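Methylenetetrahydrofolate--tRNA-(uracil-5-)-methyltransferase TrmFO (Thermus thermophilus, PDB 3G5S) is a flavoprotein that is thought to methylate uridine 54 of tRNA to 5-methyluridine, using methylenetetrahydrofolate as carbon donor and FAD as cofactor. Local coordinates at residues Gly233-Thr236 against Leu237-Pro241; Gly408-Glu411 against Lys412-Met416; Ser425-Leu428 against Ser429-Pro433. One frame throughout, in Å; residues are numbered along the deposited sequence.

Interaction 1. Residues Gly233-Thr236 against Leu237-Pro241; sequences GYQT and LLFGP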
# COMPACT_ATOMS: atom_id res chain seq x y z
N GLY A 233 3.24 -5.82 30.75
CA GLY A 233 2.64 -5.37 32.00
C GLY A 233 1.43 -4.47 31.87
O GLY A 233 1.28 -3.75 30.89
N TYR A 234 0.56 -4.52 32.88
CA TYR A 234 -0.64 -3.70 32.95
C TYR A 234 -0.35 -2.21 32.75
O TYR A 234 -1.14 -1.50 32.13
CB TYR A 234 -1.33 -3.93 34.31
CG TYR A 234 -2.63 -3.19 34.52
CD1 TYR A 234 -2.66 -1.96 35.17
CD2 TYR A 234 -3.84 -3.75 34.12
CE1 TYR A 234 -3.86 -1.30 35.39
CE2 TYR A 234 -5.04 -3.09 34.33
CZ TYR A 234 -5.04 -1.87 34.96
OH TYR A 234 -6.24 -1.21 35.18
N GLN A 235 0.77 -1.73 33.28
CA GLN A 235 1.07 -0.30 33.22
C GLN A 235 1.51 0.19 31.86
O GLN A 235 1.41 1.37 31.55
CB GLN A 235 2.16 0.06 34.23
CG GLN A 235 1.77 -0.10 35.67
CD GLN A 235 2.85 0.45 36.59
OE1 GLN A 235 3.91 -0.15 36.76
NE2 GLN A 235 2.59 1.62 37.16
N THR A 236 2.03 -0.72 31.05
CA THR A 236 2.78 -0.36 29.85
C THR A 236 1.97 0.50 28.88
O THR A 236 2.43 1.57 28.45
CB THR A 236 3.31 -1.61 29.15
OG1 THR A 236 3.79 -2.55 30.12
CG2 THR A 236 4.41 -1.26 28.17
N LEU A 237 0.78 0.06 28.51
CA LEU A 237 -0.02 0.83 27.57
C LEU A 237 -0.42 2.20 28.14
O LEU A 237 -0.57 3.17 27.40
CB LEU A 237 -1.26 0.05 27.12
CG LEU A 237 -0.97 -1.16 26.23
CD1 LEU A 237 -2.19 -2.06 26.12
CD2 LEU A 237 -0.49 -0.72 24.86
N LEU A 238 -0.56 2.27 29.46
CA LEU A 238 -0.96 3.50 30.14
C LEU A 238 0.17 4.53 30.15
O LEU A 238 -0.08 5.74 30.18
CB LEU A 238 -1.43 3.22 31.57
CG LEU A 238 -2.63 2.28 31.69
CD1 LEU A 238 -2.90 1.95 33.16
CD2 LEU A 238 -3.87 2.87 31.03
N PHE A 239 1.41 4.05 30.14
CA PHE A 239 2.56 4.94 30.00
C PHE A 239 2.76 5.34 28.55
O PHE A 239 3.35 6.37 28.27
CB PHE A 239 3.84 4.25 30.47
CG PHE A 239 4.04 4.24 31.96
CD1 PHE A 239 4.18 5.42 32.67
CD2 PHE A 239 4.12 3.04 32.65
CE1 PHE A 239 4.39 5.42 34.03
CE2 PHE A 239 4.33 3.03 34.03
CZ PHE A 239 4.46 4.22 34.71
N GLY A 240 2.26 4.49 27.63
CA GLY A 240 2.51 4.61 26.21
C GLY A 240 1.34 5.18 25.42
O GLY A 240 0.88 6.27 25.71
N PRO A 241 0.85 4.43 24.43
CA PRO A 241 -0.06 5.03 23.45
C PRO A 241 -1.44 5.34 24.02
O PRO A 241 -2.18 6.08 23.38
CB PRO A 241 -0.16 3.97 22.36
CG PRO A 241 0.13 2.69 23.08
CD PRO A 241 1.21 3.05 24.05
O HOH W 1 -0.30 -2.56 29.09

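Interaction 2. Residues Gly408-Glu411 against Lys412-Met416; sequences GKKE and KRQAM. With EDO (1,2-ethanediol), chain H.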
# COMPACT_ATOMS: atom_id res chain seq x y z
N GLY A 408 -27.09 0.37 1.99
CA GLY A 408 -26.17 -0.41 2.79
C GLY A 408 -24.76 -0.45 2.23
O GLY A 408 -24.52 -0.04 1.09
N LYS A 409 -23.83 -0.94 3.03
CA LYS A 409 -22.42 -0.97 2.64
C LYS A 409 -22.18 -1.77 1.36
O LYS A 409 -21.42 -1.35 0.50
CB LYS A 409 -21.57 -1.55 3.77
CG LYS A 409 -21.45 -0.65 4.98
CD LYS A 409 -20.60 -1.33 6.04
CE LYS A 409 -20.00 -0.34 7.02
NZ LYS A 409 -19.12 -1.03 8.01
N LYS A 410 -22.82 -2.93 1.25
CA LYS A 410 -22.66 -3.77 0.08
C LYS A 410 -23.03 -2.99 -1.18
O LYS A 410 -22.31 -3.00 -2.18
CB LYS A 410 -23.53 -5.02 0.20
CG LYS A 410 -23.51 -5.92 -1.02
CD LYS A 410 -24.39 -7.14 -0.82
CE LYS A 410 -24.40 -8.02 -2.06
NZ LYS A 410 -25.28 -9.21 -1.90
N GLU A 411 -24.16 -2.31 -1.11
CA GLU A 411 -24.66 -1.53 -2.23
C GLU A 411 -23.75 -0.34 -2.54
O GLU A 411 -23.47 -0.07 -3.71
CB GLU A 411 -26.09 -1.06 -1.96
CG GLU A 411 -27.12 -2.18 -2.03
CD GLU A 411 -27.24 -3.01 -0.75
OE1 GLU A 411 -26.67 -2.63 0.29
OE2 GLU A 411 -27.94 -4.04 -0.79
N LYS A 412 -23.29 0.37 -1.51
CA LYS A 412 -22.38 1.49 -1.75
C LYS A 412 -21.11 1.02 -2.44
O LYS A 412 -20.60 1.69 -3.34
CB LYS A 412 -22.05 2.24 -0.45
CG LYS A 412 -23.20 3.11 -0.01
CD LYS A 412 -22.83 4.11 1.07
CE LYS A 412 -23.98 5.06 1.35
NZ LYS A 412 -23.56 6.18 2.23
N ARG A 413 -20.60 -0.13 -2.02
CA ARG A 413 -19.39 -0.67 -2.63
C ARG A 413 -19.63 -1.05 -4.09
O ARG A 413 -18.81 -0.75 -4.95
CB ARG A 413 -18.86 -1.85 -1.81
CG ARG A 413 -18.34 -1.43 -0.45
CD ARG A 413 -18.17 -2.59 0.50
NE ARG A 413 -17.79 -2.09 1.81
CZ ARG A 413 -17.93 -2.76 2.95
NH1 ARG A 413 -18.46 -3.98 2.93
NH2 ARG A 413 -17.56 -2.21 4.09
N GLN A 414 -20.77 -1.69 -4.37
CA GLN A 414 -21.10 -2.00 -5.75
C GLN A 414 -21.18 -0.73 -6.59
O GLN A 414 -20.70 -0.68 -7.72
CB GLN A 414 -22.40 -2.81 -5.81
CG GLN A 414 -22.26 -4.21 -5.20
CD GLN A 414 -23.57 -4.99 -5.17
OE1 GLN A 414 -23.57 -6.21 -5.33
NE2 GLN A 414 -24.67 -4.30 -4.94
N ALA A 415 -21.78 0.32 -6.04
CA ALA A 415 -21.87 1.60 -6.73
C ALA A 415 -20.48 2.20 -6.96
O ALA A 415 -20.22 2.73 -8.04
CB ALA A 415 -22.74 2.56 -5.95
N MSE A 416 -19.61 2.12 -5.96
CA MSE A 416 -18.25 2.62 -6.10
C MSE A 416 -17.48 1.86 -7.17
O MSE A 416 -16.67 2.43 -7.91
CB MSE A 416 -17.51 2.51 -4.77
CG MSE A 416 -17.96 3.47 -3.69
SE MSE A 416 -16.88 3.19 -2.09
CE MSE A 416 -17.50 4.69 -1.01
C1 EDO H . -18.71 1.69 2.37
O1 EDO H . -18.54 2.16 3.72
C2 EDO H . -17.35 1.54 1.71
O2 EDO H . -16.63 0.46 2.32
O HOH W 2 -17.13 -3.34 6.88

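Interaction 3. Residues Ser425-Leu428 against Ser429-Pro433; sequences SAWL and SGLNP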
# COMPACT_ATOMS: atom_id res chain seq x y z
N SER A 425 -11.93 3.68 -17.21
CA SER A 425 -12.03 3.40 -18.64
C SER A 425 -12.07 4.69 -19.46
O SER A 425 -11.45 4.77 -20.52
CB SER A 425 -13.26 2.55 -18.93
OG SER A 425 -13.09 1.24 -18.41
N ALA A 426 -12.80 5.69 -18.98
CA ALA A 426 -12.84 6.97 -19.68
C ALA A 426 -11.46 7.62 -19.69
O ALA A 426 -11.04 8.22 -20.67
CB ALA A 426 -13.88 7.89 -19.06
N TRP A 427 -10.75 7.50 -18.57
CA TRP A 427 -9.40 8.03 -18.48
C TRP A 427 -8.49 7.34 -19.51
O TRP A 427 -7.77 8.01 -20.25
CB TRP A 427 -8.87 7.88 -17.06
CG TRP A 427 -7.44 8.29 -16.91
CD1 TRP A 427 -6.95 9.56 -16.85
CD2 TRP A 427 -6.32 7.41 -16.79
NE1 TRP A 427 -5.58 9.53 -16.71
CE2 TRP A 427 -5.17 8.22 -16.67
CE3 TRP A 427 -6.17 6.02 -16.78
CZ2 TRP A 427 -3.89 7.68 -16.52
CZ3 TRP A 427 -4.90 5.49 -16.64
CH2 TRP A 427 -3.78 6.31 -16.51
N LEU A 428 -8.55 6.01 -19.58
CA LEU A 428 -7.73 5.28 -20.56
C LEU A 428 -8.02 5.75 -21.97
O LEU A 428 -7.11 5.93 -22.78
CB LEU A 428 -8.02 3.78 -20.49
CG LEU A 428 -7.52 2.98 -19.30
CD1 LEU A 428 -8.09 1.57 -19.36
CD2 LEU A 428 -6.00 2.94 -19.27
N SER A 429 -9.30 5.94 -22.27
CA SER A 429 -9.72 6.29 -23.62
C SER A 429 -9.19 7.65 -24.05
O SER A 429 -9.08 7.93 -25.24
CB SER A 429 -11.25 6.25 -23.73
OG SER A 429 -11.72 4.93 -23.60
N GLY A 430 -8.88 8.50 -23.08
CA GLY A 430 -8.36 9.83 -23.37
C GLY A 430 -6.85 9.91 -23.54
O GLY A 430 -6.33 10.97 -23.88
N LEU A 431 -6.15 8.80 -23.32
CA LEU A 431 -4.69 8.80 -23.43
C LEU A 431 -4.21 8.90 -24.87
O LEU A 431 -4.69 8.19 -25.75
CB LEU A 431 -4.10 7.54 -22.83
CG LEU A 431 -4.27 7.33 -21.32
CD1 LEU A 431 -3.78 5.94 -20.96
CD2 LEU A 431 -3.54 8.40 -20.52
N ASN A 432 -3.24 9.78 -25.10
CA ASN A 432 -2.62 9.94 -26.41
C ASN A 432 -1.12 10.10 -26.24
O ASN A 432 -0.67 11.09 -25.65
CB ASN A 432 -3.22 11.15 -27.13
CG ASN A 432 -2.81 11.22 -28.58
OD1 ASN A 432 -2.02 10.41 -29.06
ND2 ASN A 432 -3.34 12.20 -29.29
N PRO A 433 -0.33 9.14 -26.75
CA PRO A 433 -0.74 7.98 -27.55
C PRO A 433 -1.54 6.97 -26.72
O PRO A 433 -1.35 6.88 -25.51
CB PRO A 433 0.60 7.35 -27.94
CG PRO A 433 1.50 7.73 -26.82
CD PRO A 433 1.13 9.16 -26.57
O HOH W 3 -11.39 2.66 -22.30

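Interaction 1. Residues Gly233-Thr236 against Leu237-Pro241
Gln235 and Phe239 meet one helical turn apart, where the turn after helix 226-231 leads into the short helix 236-239. Their side chains run alongside each other in the same direction, with amide and ring planes 59° apart, so this is an inclined contact and not a flat stack. Gln235 CB touches Phe239 CE2 at 3.7 Å, and Gln235 NE2 comes within 3.8 Å of the same carbon. An extended glutamine suits this surface site because both ends of it, CB and the amide, can lean on the ring.

Tyr234 and Leu238 form a second pair, directed elsewhere. With CG anti to the backbone N (chi1 -177°), the tyrosine ring swings round until CE1 lies 4.1 Å from Leu238 CD1, the two side chains crossing at a slant. Helix 193-205 backs this pair: Tyr196 meets the Tyr234 ring edge-to-face and hydrogen-bonds Tyr234 O.

Among the backbone bonds, Phe239 N to Gln235 O spans four residues at 3.0 Å, as Gly240 N to Thr236 O does weakly. Gly233 suits the exit from helix 226-231, since at its positive phi a side chain would press on the preceding carbonyl. Its own carbonyl serves the next turn: Gly233 O takes Thr236 N at 3.1 Å and, from the same face, Thr236 OG1 at 2.9 Å, while a water donating to Gly233 O accepts from Leu237 N.

Interaction 2. Residues Gly408-Glu411 against Lys412-Met416
The guanidinium group of Arg413 lies beside Lys409, one turn earlier in the same helix, and one of its faces is covered by Lys409 CB, 3.9 Å above the plane and over its centre. The edge takes the polar partners. Arg413 NE donates an almost straight bond to O2 of a 1,2-ethanediol molecule, 2.8 Å long at 169°, and Arg413 NH2 adds a weak one to the same oxygen. A water in the plane accepts from Arg413 NH2 at 3.0 Å and also from Lys409 NZ.

Lysine and arginine point the same way, Lys409 CD 3.7 Å from Arg413 NH2, so the lysine offers aliphatic carbon to the flat group and carries its ammonium beyond it. Both cations face Glu300 through long, weak ion pairs, and the carboxylate also bonds the ethanediol, which probably came from the crystallisation liquor. The negative charge may ease the closeness of the two positive ones. Trp397 touches Arg413 as well.

Glu411 bends at chi2 (83°), folding its carboxylate back so that OE1 stands near the CA of Gly408; glycine fits there, since a CB would collide with that oxygen. The carboxylate lies near the N-terminal end of the helix, where the dipole would probably favour a negative charge. Lys412 sends its ammonium back to Gly405 O in the preceding loop.

Underneath run regular bonds four residues apart, from Lys412 N to Gly408 O (2.9 Å) through Ala415 N to Glu411 O (2.9 Å). These backbone bonds are those of the first turns of an alpha-helix, 409-429, with Gly408 at the N-cap.

Interaction 3. Residues Ser425-Leu428 against Ser429-Pro433
Leu431 sets its two methyls against two different residues of the preceding turn. CD2 lies over one face of the Trp427 indole, 4.0 Å above the plane and offset toward the rim, with CZ2 of the ring as its nearest atom. CD1 goes to Leu428, where it meets CD2 at 4.1 Å. In both pairs the side chains run at a slant to each other. A branched leucine suits the spot because one side chain can serve both neighbours. Trp427 can offer its face because a chi1 of 175° turns the indole away from its own backbone N and against Leu431.

The backbone here is the last turn of helix 409-429 running out into loop. Ser429 N still reaches four residues back, to Ser425 O at 3.0 Å. Gly430 N is divided between a weak bond to Ala426 O and one to Trp427 O at 3.1 Å, and Leu431 N turns to Leu428 O at 3.1 Å, fairly straight although the donor sits above the carbonyl plane. A water donates to Ser425 O and also bonds Ser429 OG.

An alanine here would lack both methyls and would probably leave a gap over the indole rim, with Leu428 CD2 deprived of its apolar partner. Farther out, helix 343-361 presents Leu355 to both Trp427 and Leu431, Pro369 and Pro370 touch the Trp427 side chain, and Arg359 hydrogen-bonds Asn432 O ahead of the cis peptide at Pro433.

Along the chain the three contacts come in numerical order. Interaction 1 sits on the short helix 236-239 and the turn before it, packed on helix 193-205. Interactions 2 and 3 share helix 409-429, interaction 2 at its start and interaction 3 at its end, with centres about 26 Å apart and nearest atoms about 11 Å apart. Interaction 1 lies about 39 Å, centre to centre, from interaction 2 and about 53 Å from interaction 3, on the opposite side of the chain's centre from the latter. None touches another; each is a local feature of its own helix, and the two on helix 409-429 mark where that C-terminal helix begins and stops.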